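Local coordinates for protein hemolysin BL lytic component L1 (Bacillus cereus, PDB 7NMQ) that serves as lytic component L1 of the haemolysin BL enterotoxin of Bacillus cereus, an alpha-helical pore-forming toxin, at residues N93-D96 against T97-T101; T289-Y292 against L293-T296; T296-Q299 against A300-S303; D339-A342 against A343-W347. All blocks are in the same frame, centred on the assembly; numbering follows the deposited sequence. Where two conformers were deposited one is given.

Contact 1 (N93-D96 against T97-T101); sequences NYYD and TLVET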
loop_
_atom_site.group_PDB
_atom_site.type_symbol
_atom_site.label_atom_id
_atom_site.label_comp_id
_atom_site.label_asym_id
_atom_site.label_seq_id
_atom_site.Cartn_x
_atom_site.Cartn_y
_atom_site.Cartn_z
ATOM N N ASN A 93 -27.928 9.222 5.186
ATOM C CA ASN A 93 -28.827 10.361 4.967
ATOM C C ASN A 93 -30.107 9.939 4.207
ATOM O O ASN A 93 -31.119 10.640 4.361
ATOM C CB ASN A 93 -28.096 11.474 4.244
ATOM C CG ASN A 93 -28.939 12.719 4.290
ATOM O OD1 ASN A 93 -29.451 13.100 5.351
ATOM N ND2 ASN A 93 -29.117 13.319 3.150
ATOM N N TYR A 94 -30.055 8.897 3.397
ATOM C CA TYR A 94 -31.237 8.406 2.640
ATOM C C TYR A 94 -32.060 7.494 3.562
ATOM O O TYR A 94 -33.242 7.293 3.257
ATOM C CB TYR A 94 -30.849 7.668 1.355
ATOM C CG TYR A 94 -30.658 8.503 0.117
ATOM C CD1 TYR A 94 -29.757 9.547 0.066
ATOM C CD2 TYR A 94 -31.433 8.317 -1.010
ATOM C CE1 TYR A 94 -29.572 10.335 -1.058
ATOM C CE2 TYR A 94 -31.265 9.097 -2.141
ATOM C CZ TYR A 94 -30.339 10.109 -2.185
ATOM O OH TYR A 94 -30.208 10.864 -3.324
ATOM N N TYR A 95 -31.485 6.921 4.594
ATOM C CA TYR A 95 -32.086 5.780 5.322
ATOM C C TYR A 95 -33.494 6.134 5.782
ATOM O O TYR A 95 -34.446 5.342 5.569
ATOM C CB TYR A 95 -31.205 5.412 6.521
ATOM C CG TYR A 95 -31.795 4.319 7.380
ATOM C CD1 TYR A 95 -31.732 2.984 7.007
ATOM C CD2 TYR A 95 -32.503 4.619 8.527
ATOM C CE1 TYR A 95 -32.246 1.981 7.821
ATOM C CE2 TYR A 95 -33.017 3.625 9.349
ATOM C CZ TYR A 95 -32.919 2.302 8.987
ATOM O OH TYR A 95 -33.486 1.369 9.818
ATOM N N ASP A 96 -33.669 7.252 6.472
ATOM C CA ASP A 96 -35.028 7.526 7.020
ATOM C C ASP A 96 -36.091 7.645 5.898
ATOM O O ASP A 96 -37.245 7.191 6.108
ATOM C CB ASP A 96 -35.044 8.770 7.889
ATOM C CG ASP A 96 -34.430 8.596 9.260
ATOM O OD1 ASP A 96 -34.254 7.427 9.694
ATOM O OD2 ASP A 96 -34.122 9.642 9.889
ATOM N N THR A 97 -35.754 8.247 4.771
ATOM C CA THR A 97 -36.647 8.378 3.609
ATOM C C THR A 97 -36.959 6.983 3.069
ATOM O O THR A 97 -38.130 6.709 2.702
ATOM C CB THR A 97 -36.099 9.269 2.498
ATOM O OG1 THR A 97 -35.852 10.541 3.083
ATOM C CG2 THR A 97 -37.012 9.386 1.308
ATOM N N LEU A 98 -35.949 6.133 2.908
ATOM C CA LEU A 98 -36.213 4.787 2.363
ATOM C C LEU A 98 -37.168 4.052 3.315
ATOM O O LEU A 98 -38.105 3.416 2.837
ATOM C CB LEU A 98 -34.911 4.011 2.184
ATOM C CG LEU A 98 -33.888 4.660 1.257
ATOM C CD1 LEU A 98 -32.537 3.953 1.280
ATOM C CD2 LEU A 98 -34.417 4.784 -0.127
ATOM N N VAL A 99 -36.924 4.090 4.610
ATOM C CA VAL A 99 -37.836 3.419 5.573
ATOM C C VAL A 99 -39.253 4.028 5.455
ATOM O O VAL A 99 -40.231 3.256 5.492
ATOM C CB VAL A 99 -37.255 3.471 7.002
ATOM C CG1 VAL A 99 -38.280 3.004 8.033
ATOM C CG2 VAL A 99 -36.001 2.620 7.085
ATOM N N GLU A 100 -39.359 5.351 5.349
ATOM C CA GLU A 100 -40.638 6.105 5.243
ATOM C C GLU A 100 -41.386 5.618 3.994
ATOM O O GLU A 100 -42.585 5.374 4.057
ATOM C CB GLU A 100 -40.355 7.610 5.181
ATOM C CG GLU A 100 -41.580 8.474 4.939
ATOM C CD GLU A 100 -41.227 9.939 4.655
ATOM O OE1 GLU A 100 -39.982 10.283 4.574
ATOM O OE2 GLU A 100 -42.171 10.739 4.422
ATOM N N THR A 101 -40.697 5.509 2.870
ATOM C CA THR A 101 -41.366 5.111 1.626
ATOM C C THR A 101 -41.905 3.691 1.768
ATOM O O THR A 101 -42.953 3.407 1.182
ATOM C CB THR A 101 -40.477 5.234 0.390
ATOM O OG1 THR A 101 -39.361 4.351 0.526
ATOM C CG2 THR A 101 -40.049 6.663 0.144
HETATM O O HOH W 1 -33.787 10.441 4.683
#

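Contact 2 (T289-Y292 against L293-T296); sequences TLAY and LYQT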
loop_
_atom_site.group_PDB
_atom_site.type_symbol
_atom_site.label_atom_id
_atom_site.label_comp_id
_atom_site.label_asym_id
_atom_site.label_seq_id
_atom_site.Cartn_x
_atom_site.Cartn_y
_atom_site.Cartn_z
ATOM N N THR A 289 14.927 -2.195 -3.510
ATOM C CA THR A 289 13.763 -1.338 -3.257
ATOM C C THR A 289 13.067 -1.024 -4.574
ATOM O O THR A 289 11.832 -0.973 -4.619
ATOM C CB THR A 289 14.147 -0.086 -2.489
ATOM O OG1 THR A 289 14.671 -0.491 -1.228
ATOM C CG2 THR A 289 12.948 0.823 -2.332
ATOM N N LEU A 290 13.801 -0.736 -5.644
ATOM C CA LEU A 290 13.105 -0.348 -6.899
ATOM C C LEU A 290 12.252 -1.515 -7.396
ATOM O O LEU A 290 11.215 -1.207 -7.994
ATOM C CB LEU A 290 14.114 0.025 -7.968
ATOM C CG LEU A 290 14.870 1.333 -7.738
ATOM C CD1 LEU A 290 15.804 1.620 -8.900
ATOM C CD2 LEU A 290 13.979 2.501 -7.470
ATOM N N ALA A 291 12.678 -2.759 -7.246
ATOM C CA ALA A 291 11.884 -3.941 -7.639
ATOM C C ALA A 291 10.689 -4.084 -6.686
ATOM O O ALA A 291 9.578 -4.263 -7.183
ATOM C CB ALA A 291 12.704 -5.199 -7.649
ATOM N N TYR A 292 10.899 -3.927 -5.379
ATOM C CA TYR A 292 9.798 -4.026 -4.395
ATOM C C TYR A 292 8.734 -2.960 -4.707
ATOM O O TYR A 292 7.515 -3.221 -4.512
ATOM C CB TYR A 292 10.345 -3.903 -2.980
ATOM C CG TYR A 292 11.266 -5.016 -2.559
ATOM C CD1 TYR A 292 11.188 -6.294 -3.102
ATOM C CD2 TYR A 292 12.118 -4.833 -1.502
ATOM C CE1 TYR A 292 12.039 -7.315 -2.692
ATOM C CE2 TYR A 292 12.975 -5.843 -1.085
ATOM C CZ TYR A 292 12.927 -7.102 -1.655
ATOM O OH TYR A 292 13.836 -8.054 -1.208
ATOM N N LEU A 293 9.131 -1.771 -5.151
ATOM C CA LEU A 293 8.178 -0.688 -5.485
ATOM C C LEU A 293 7.237 -1.165 -6.595
ATOM O O LEU A 293 6.008 -1.007 -6.419
ATOM C CB LEU A 293 8.899 0.593 -5.909
ATOM C CG LEU A 293 9.332 1.520 -4.785
ATOM C CD1 LEU A 293 10.405 2.496 -5.268
ATOM C CD2 LEU A 293 8.129 2.306 -4.275
ATOM N N TYR A 294 7.735 -1.675 -7.716
ATOM C CA TYR A 294 6.774 -2.009 -8.794
ATOM C C TYR A 294 5.948 -3.223 -8.328
ATOM O O TYR A 294 4.752 -3.295 -8.690
ATOM C CB TYR A 294 7.426 -2.151 -10.170
ATOM C CG TYR A 294 8.153 -3.427 -10.459
ATOM C CD1 TYR A 294 7.478 -4.606 -10.699
ATOM C CD2 TYR A 294 9.539 -3.452 -10.636
ATOM C CE1 TYR A 294 8.162 -5.780 -10.993
ATOM C CE2 TYR A 294 10.220 -4.622 -10.947
ATOM C CZ TYR A 294 9.534 -5.805 -11.117
ATOM O OH TYR A 294 10.211 -6.953 -11.433
ATOM N N GLN A 295 6.501 -4.118 -7.515
ATOM C CA GLN A 295 5.763 -5.304 -7.022
ATOM C C GLN A 295 4.605 -4.852 -6.133
ATOM O O GLN A 295 3.511 -5.450 -6.187
ATOM C CB GLN A 295 6.652 -6.262 -6.252
ATOM C CG GLN A 295 7.734 -6.872 -7.116
ATOM C CD GLN A 295 8.790 -7.524 -6.248
ATOM O OE1 GLN A 295 8.695 -7.616 -5.008
ATOM N NE2 GLN A 295 9.784 -8.039 -6.903
ATOM N N THR A 296 4.844 -3.845 -5.306
ATOM C CA THR A 296 3.837 -3.328 -4.364
ATOM C C THR A 296 2.742 -2.605 -5.147
ATOM O O THR A 296 1.539 -2.757 -4.796
ATOM C CB THR A 296 4.467 -2.431 -3.295
ATOM O OG1 THR A 296 5.484 -3.168 -2.629
ATOM C CG2 THR A 296 3.421 -2.021 -2.295
#

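Contact 3 (T296-Q299 against A300-S303); sequences TVDQ and AILS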
loop_
_atom_site.group_PDB
_atom_site.type_symbol
_atom_site.label_atom_id
_atom_site.label_comp_id
_atom_site.label_asym_id
_atom_site.label_seq_id
_atom_site.Cartn_x
_atom_site.Cartn_y
_atom_site.Cartn_z
ATOM N N THR A 296 4.844 -3.845 -5.306
ATOM C CA THR A 296 3.837 -3.328 -4.364
ATOM C C THR A 296 2.742 -2.605 -5.147
ATOM O O THR A 296 1.539 -2.757 -4.796
ATOM C CB THR A 296 4.467 -2.431 -3.295
ATOM O OG1 THR A 296 5.484 -3.168 -2.629
ATOM C CG2 THR A 296 3.421 -2.021 -2.295
ATOM N N VAL A 297 3.073 -1.842 -6.175
ATOM C CA VAL A 297 2.015 -1.220 -7.009
ATOM C C VAL A 297 1.203 -2.338 -7.668
ATOM O O VAL A 297 -0.028 -2.173 -7.788
ATOM C CB VAL A 297 2.590 -0.239 -8.046
ATOM C CG1 VAL A 297 1.539 0.192 -9.077
ATOM C CG2 VAL A 297 3.153 0.965 -7.337
ATOM N N ASP A 298 1.797 -3.411 -8.130
ATOM C CA ASP A 298 1.011 -4.542 -8.687
ATOM C C ASP A 298 0.000 -5.061 -7.637
ATOM O O ASP A 298 -1.168 -5.359 -8.014
ATOM C CB ASP A 298 1.905 -5.659 -9.206
ATOM C CG ASP A 298 2.538 -5.441 -10.582
ATOM O OD1 ASP A 298 1.932 -4.750 -11.417
ATOM O OD2 ASP A 298 3.660 -5.985 -10.817
ATOM N N GLN A 299 0.425 -5.186 -6.385
ATOM C CA GLN A 299 -0.430 -5.629 -5.273
ATOM C C GLN A 299 -1.554 -4.613 -5.093
ATOM O O GLN A 299 -2.725 -5.014 -4.871
ATOM C CB GLN A 299 0.323 -5.836 -3.988
ATOM C CG GLN A 299 1.303 -6.972 -4.069
ATOM C CD GLN A 299 1.924 -7.071 -2.705
ATOM O OE1 GLN A 299 2.747 -6.257 -2.334
ATOM N NE2 GLN A 299 1.284 -7.854 -1.863
ATOM N N ALA A 300 -1.237 -3.329 -5.123
ATOM C CA ALA A 300 -2.231 -2.252 -4.994
ATOM C C ALA A 300 -3.263 -2.364 -6.125
ATOM O O ALA A 300 -4.490 -2.159 -5.883
ATOM C CB ALA A 300 -1.588 -0.896 -4.963
ATOM N N ILE A 301 -2.823 -2.670 -7.324
ATOM C CA ILE A 301 -3.751 -2.811 -8.460
ATOM C C ILE A 301 -4.674 -3.983 -8.148
ATOM O O ILE A 301 -5.888 -3.850 -8.451
ATOM C CB ILE A 301 -2.995 -2.970 -9.772
ATOM C CG1 ILE A 301 -2.375 -1.635 -10.174
ATOM C CG2 ILE A 301 -3.911 -3.481 -10.872
ATOM C CD1 ILE A 301 -1.260 -1.753 -11.177
ATOM N N LEU A 302 -4.160 -5.092 -7.649
ATOM C CA LEU A 302 -5.022 -6.267 -7.352
ATOM C C LEU A 302 -6.071 -5.872 -6.322
ATOM O O LEU A 302 -7.246 -6.220 -6.466
ATOM C CB LEU A 302 -4.205 -7.430 -6.800
ATOM C CG LEU A 302 -3.396 -8.211 -7.801
ATOM C CD1 LEU A 302 -2.653 -9.319 -7.078
ATOM C CD2 LEU A 302 -4.247 -8.775 -8.900
ATOM N N SER A 303 -5.696 -5.129 -5.292
ATOM C CA SER A 303 -6.628 -4.773 -4.194
ATOM C C SER A 303 -7.671 -3.760 -4.686
ATOM O O SER A 303 -8.839 -3.805 -4.221
ATOM C CB SER A 303 -5.891 -4.305 -2.989
ATOM O OG SER A 303 -5.144 -5.373 -2.451
HETATM O O HOH W 2 -3.202 -7.162 -3.121
#

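Contact 4 (D339-A342 against A343-W347); sequences DLKA and AKESW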
loop_
_atom_site.group_PDB
_atom_site.type_symbol
_atom_site.label_atom_id
_atom_site.label_comp_id
_atom_site.label_asym_id
_atom_site.label_seq_id
_atom_site.Cartn_x
_atom_site.Cartn_y
_atom_site.Cartn_z
ATOM N N ASP A 339 -33.347 -5.307 5.480
ATOM C CA ASP A 339 -32.142 -5.195 4.633
ATOM C C ASP A 339 -31.583 -3.781 4.756
ATOM O O ASP A 339 -30.346 -3.627 4.800
ATOM C CB ASP A 339 -32.504 -5.584 3.202
ATOM C CG ASP A 339 -33.049 -7.009 3.119
ATOM O OD1 ASP A 339 -32.478 -7.908 3.801
ATOM O OD2 ASP A 339 -34.081 -7.214 2.423
ATOM N N LEU A 340 -32.442 -2.777 4.848
ATOM C CA LEU A 340 -31.962 -1.393 5.028
ATOM C C LEU A 340 -31.230 -1.277 6.366
ATOM O O LEU A 340 -30.203 -0.587 6.406
ATOM C CB LEU A 340 -33.087 -0.377 4.919
ATOM C CG LEU A 340 -33.829 -0.366 3.583
ATOM C CD1 LEU A 340 -35.067 0.509 3.673
ATOM C CD2 LEU A 340 -32.947 0.097 2.441
ATOM N N LYS A 341 -31.819 -1.836 7.417
ATOM C CA LYS A 341 -31.262 -1.659 8.777
ATOM C C LYS A 341 -29.916 -2.392 8.869
ATOM O O LYS A 341 -28.936 -1.830 9.459
ATOM C CB LYS A 341 -32.217 -2.209 9.828
ATOM C CG LYS A 341 -31.691 -2.104 11.255
ATOM C CD LYS A 341 -32.745 -2.299 12.283
ATOM C CE LYS A 341 -32.188 -2.417 13.685
ATOM N NZ LYS A 341 -33.014 -3.300 14.539
ATOM N N ALA A 342 -29.825 -3.579 8.295
ATOM C CA ALA A 342 -28.575 -4.361 8.302
ATOM C C ALA A 342 -27.498 -3.550 7.581
ATOM O O ALA A 342 -26.337 -3.494 8.075
ATOM C CB ALA A 342 -28.736 -5.739 7.711
ATOM N N ALA A 343 -27.831 -2.974 6.440
ATOM C CA ALA A 343 -26.862 -2.181 5.662
ATOM C C ALA A 343 -26.460 -0.916 6.417
ATOM O O ALA A 343 -25.281 -0.520 6.355
ATOM C CB ALA A 343 -27.457 -1.883 4.320
ATOM N N LYS A 344 -27.408 -0.283 7.097
ATOM C CA LYS A 344 -27.132 0.943 7.882
ATOM C C LYS A 344 -25.988 0.621 8.839
ATOM O O LYS A 344 -25.004 1.384 8.894
ATOM C CB LYS A 344 -28.402 1.375 8.610
ATOM C CG LYS A 344 -28.327 2.733 9.279
ATOM C CD LYS A 344 -29.508 2.934 10.197
ATOM C CE LYS A 344 -29.802 4.389 10.468
ATOM N NZ LYS A 344 -28.661 5.059 11.123
ATOM N N GLU A 345 -26.131 -0.486 9.562
ATOM C CA GLU A 345 -25.149 -0.866 10.595
ATOM C C GLU A 345 -23.803 -1.184 9.940
ATOM O O GLU A 345 -22.769 -0.738 10.454
ATOM C CB GLU A 345 -25.726 -1.992 11.443
ATOM C CG GLU A 345 -26.894 -1.488 12.281
ATOM C CD GLU A 345 -27.642 -2.486 13.156
ATOM O OE1 GLU A 345 -27.053 -3.543 13.482
ATOM O OE2 GLU A 345 -28.817 -2.195 13.542
ATOM N N SER A 346 -23.787 -1.968 8.861
ATOM C CA SER A 346 -22.502 -2.402 8.237
ATOM C C SER A 346 -21.793 -1.192 7.594
ATOM O O SER A 346 -20.566 -1.011 7.776
ATOM C CB SER A 346 -22.697 -3.554 7.279
ATOM O OG SER A 346 -23.749 -3.314 6.352
ATOM N N TRP A 347 -22.530 -0.310 6.938
ATOM C CA TRP A 347 -21.958 0.929 6.370
ATOM C C TRP A 347 -21.401 1.819 7.484
ATOM O O TRP A 347 -20.266 2.320 7.327
ATOM C CB TRP A 347 -22.954 1.668 5.488
ATOM C CG TRP A 347 -23.056 1.078 4.121
ATOM C CD1 TRP A 347 -24.088 0.346 3.593
ATOM C CD2 TRP A 347 -22.027 1.104 3.117
ATOM N NE1 TRP A 347 -23.780 -0.046 2.324
ATOM C CE2 TRP A 347 -22.520 0.389 2.014
ATOM C CE3 TRP A 347 -20.764 1.704 3.064
ATOM C CZ2 TRP A 347 -21.807 0.255 0.845
ATOM C CZ3 TRP A 347 -20.052 1.538 1.905
ATOM C CH2 TRP A 347 -20.563 0.826 0.812
#

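Contact 1 (N93-D96 against T97-T101)
Tyr95 and Val99 meet one turn apart near the C-terminal end of helix 45-103, one of the long helices of this ClyA-like alpha-helical toxin fold. Val99 CG2 lies over one face of the Tyr95 ring. Val99 CG2 stands 3.9 Å from the centroid of the Tyr95 ring, 19° off the normal, a CH-pi contact. The methyl is displaced toward the hydroxyl end, with Val99 CG2 3.6 Å from Tyr95 CZ. Two torsions set this up. CG of Tyr95 is anti to its backbone N (chi1 176°) and beside the carbonyl carbon. CG2 of Val99 lies beside its own N, on the side facing the preceding turn. The backbone under the pair is regular: Val99 N donates to Tyr95 O at 2.9 Å.

On another side of the helix, Tyr94 CB touches Leu98 CD1 at 4.1 Å, a lighter apolar contact. The Tyr94 hydroxyl is held by Asp116 of helix 107-154. A third pairing is made by water. Water 1 donates to Asn93 O at 2.7 Å and lies 2.6 Å from Thr97 OG1, bridging one turn on the outer surface. Further on, Thr101 OG1 donates to Leu98 O at 2.8 Å. This side-chain bond gives the buried hydroxyl an acceptor within its own helix.

Two helices border this turn. Tyr95, Leu98 and Val99 all pack on Leu340 of helix 330-357, and Lys344 of that helix makes a cation-pi contact with the Tyr95 ring. Leu98 also reaches Leu110 and Leu117 of helix 107-154.

Contact 2 (T289-Y292 against L293-T296)
Leu293 and Tyr292 are the residues most enclosed by this turn of helix 275-325, followed by Ala291. Leu293 folds back over the preceding turn. Leu293 CG lies 3.5 Å from Thr289 O, the same carbonyl that accepts the backbone N of Leu293. Leu293 CD1 reaches Leu290 CD2 at 4.2 Å, where the two branched ends cross at a slant.

Tyr292 runs alongside Gln295, both side chains pointing the same way. The amide oxygen Gln295 OE1 comes to the edge of the ring, 3.4 Å from Tyr292 CD1. Ring and amide planes are 58° apart, so the two groups do not stack. The Tyr292 carbonyl takes two bonds. Thr296 OG1 donates to Tyr292 O at 2.8 Å from above the carbonyl plane, and Thr296 N donates from the opposite face. The buried threonine hydroxyl is thereby satisfied within the helix.

Ala291 lies beside the Tyr294 ring. CG of Tyr294 sits between its backbone N and carbonyl carbon (chi1 78°), which swings the ring back toward the previous turn. One ring face then lies over Ala291 O, and Tyr294 CE2 is 4.2 Å from Ala291 CB.

Lys188 adds a cation-pi contact to Tyr292. Leu293 packs on helix 10-33, Leu290 on helix 107-154 and Tyr292 on helix 173-200, as expected of a long helix inside a ClyA-like bundle.

Contact 3 (T296-Q299 against A300-S303)
Val297 and Ile301 form the apolar side of this turn of helix 275-325, a central helix of the ClyA-like bundle. Val297 CG1 meets Ile301 CD1 at 4.0 Å, the two branches crossing at an angle. CG1 of Ile301 lies beside its own backbone N (chi1 -73°), which turns the CD1 end back along the helix toward Val297. This end also rests on the preceding backbone, with Ile301 CD1 3.6 Å from Val297 O. Both residues pack on helix 107-154: Val297 on Leu142, Ile301 on Leu135.

Four backbone hydrogen bonds join the segments, each from residue i+4 to residue i. They link Ala300 to Thr296, Ile301 to Val297, Leu302 to Asp298 and Ser303 to Gln299. Their even lengths mark an undistorted helix. Ala300 is buried, and the small Ala300 CB sits 3.5 Å from Val297 O. Leu302 is exposed, and Leu302 CG lies 3.6 Å from Asp298 O.

Polar ends are tied to neighbouring helices. Asp298 OD1 forms a salt bridge with Lys139 of helix 107-154. Thus the side that carries the Val297-Ile301 pair also has an ionic tie to the same neighbour. Ser303 has two conformers, and its side-chain bonds are those of the one described. In it, Ser303 OG is hydrogen-bonded to Glu16 and His20 of helix 10-33.

Water completes the polar side. Gln299 O accepts the N-H of Ser303 N at 3.0 Å and a second bond from water 2 at 2.8 Å. The same water donates to Ser303 OG at 2.7 Å, so it bridges carbonyl and hydroxyl one turn apart.

Contact 4 (D339-A342 against A343-W347)
Ala343 packs closely against the turn before it, while Lys341 and Glu345 meet more loosely on the solvent side. The Ala343 methyl is buried. Ala343 CB lies 3.4 Å from Asp339 O, and the same carbonyl accepts a bond from the backbone, Ala343 N to Asp339 O at 3.1 Å. Lys344 CB is likewise pressed on the preceding turn, 3.4 Å from Lys341 O. Beyond CB the Lys344 chain leads away. In the conformer described, one of two, Lys344 NZ is hydrogen-bonded to Gln92 OE1 of helix 45-103.

These residues form part of helix 330-357, the last helix of this ClyA-like chain. Its buried side rests on helix 45-103, where Ala343 touches Phe91, and on the N-terminal loop, where Leu340 and Ala343 touch Leu5. Trp347 follows on this side, its NE1 bonded to Leu5 O and its ring against Tyr87 and Phe91.

The exposed side holds an acid and a base without a salt bridge. The carboxylate oxygen lies along the lysine chain, with Glu345 OE2 3.4 Å from Lys341 CE. Lys341 starts with CG anti to N (chi1 178°) and stays extended as far as CE, which brings CE beside the carboxylate. The chain then bends at chi4 (-148°), and Lys341 NZ stands 4.5 Å from Glu345 OE2. At this range the opposite charges would still attract weakly. Elsewhere on the helix, Ser346 has two deposited conformers. In the one described, Ser346 OG is 3.1 Å from Ala342 O and 3.2 Å from Ala343 O.

Overall arrangement
All four are local contacts between successive turns of one helix. Contacts 2 and 3 are consecutive on helix 275-325 and share Thr296, with centres about 11 Å apart. Contact 2 is buried and rich in aromatic and apolar groups; contact 3 is partly buried and adds a bridging water, while its Asp298 pairs outside the contact with Lys139 of helix 107-154. Contacts 1 and 4 lie farther from the chain centre, about 36 and 29 Å. Contact 1 is a surface turn, and contact 4 is partly buried, with a loose lysine-glutamate pair outside. These two touch each other: Leu98 CB is 3.8 Å from Leu340 CD1, joining helices 45-103 and 330-357. Contacts 1 and 2 are the most widely separated, about 47 Å between centres.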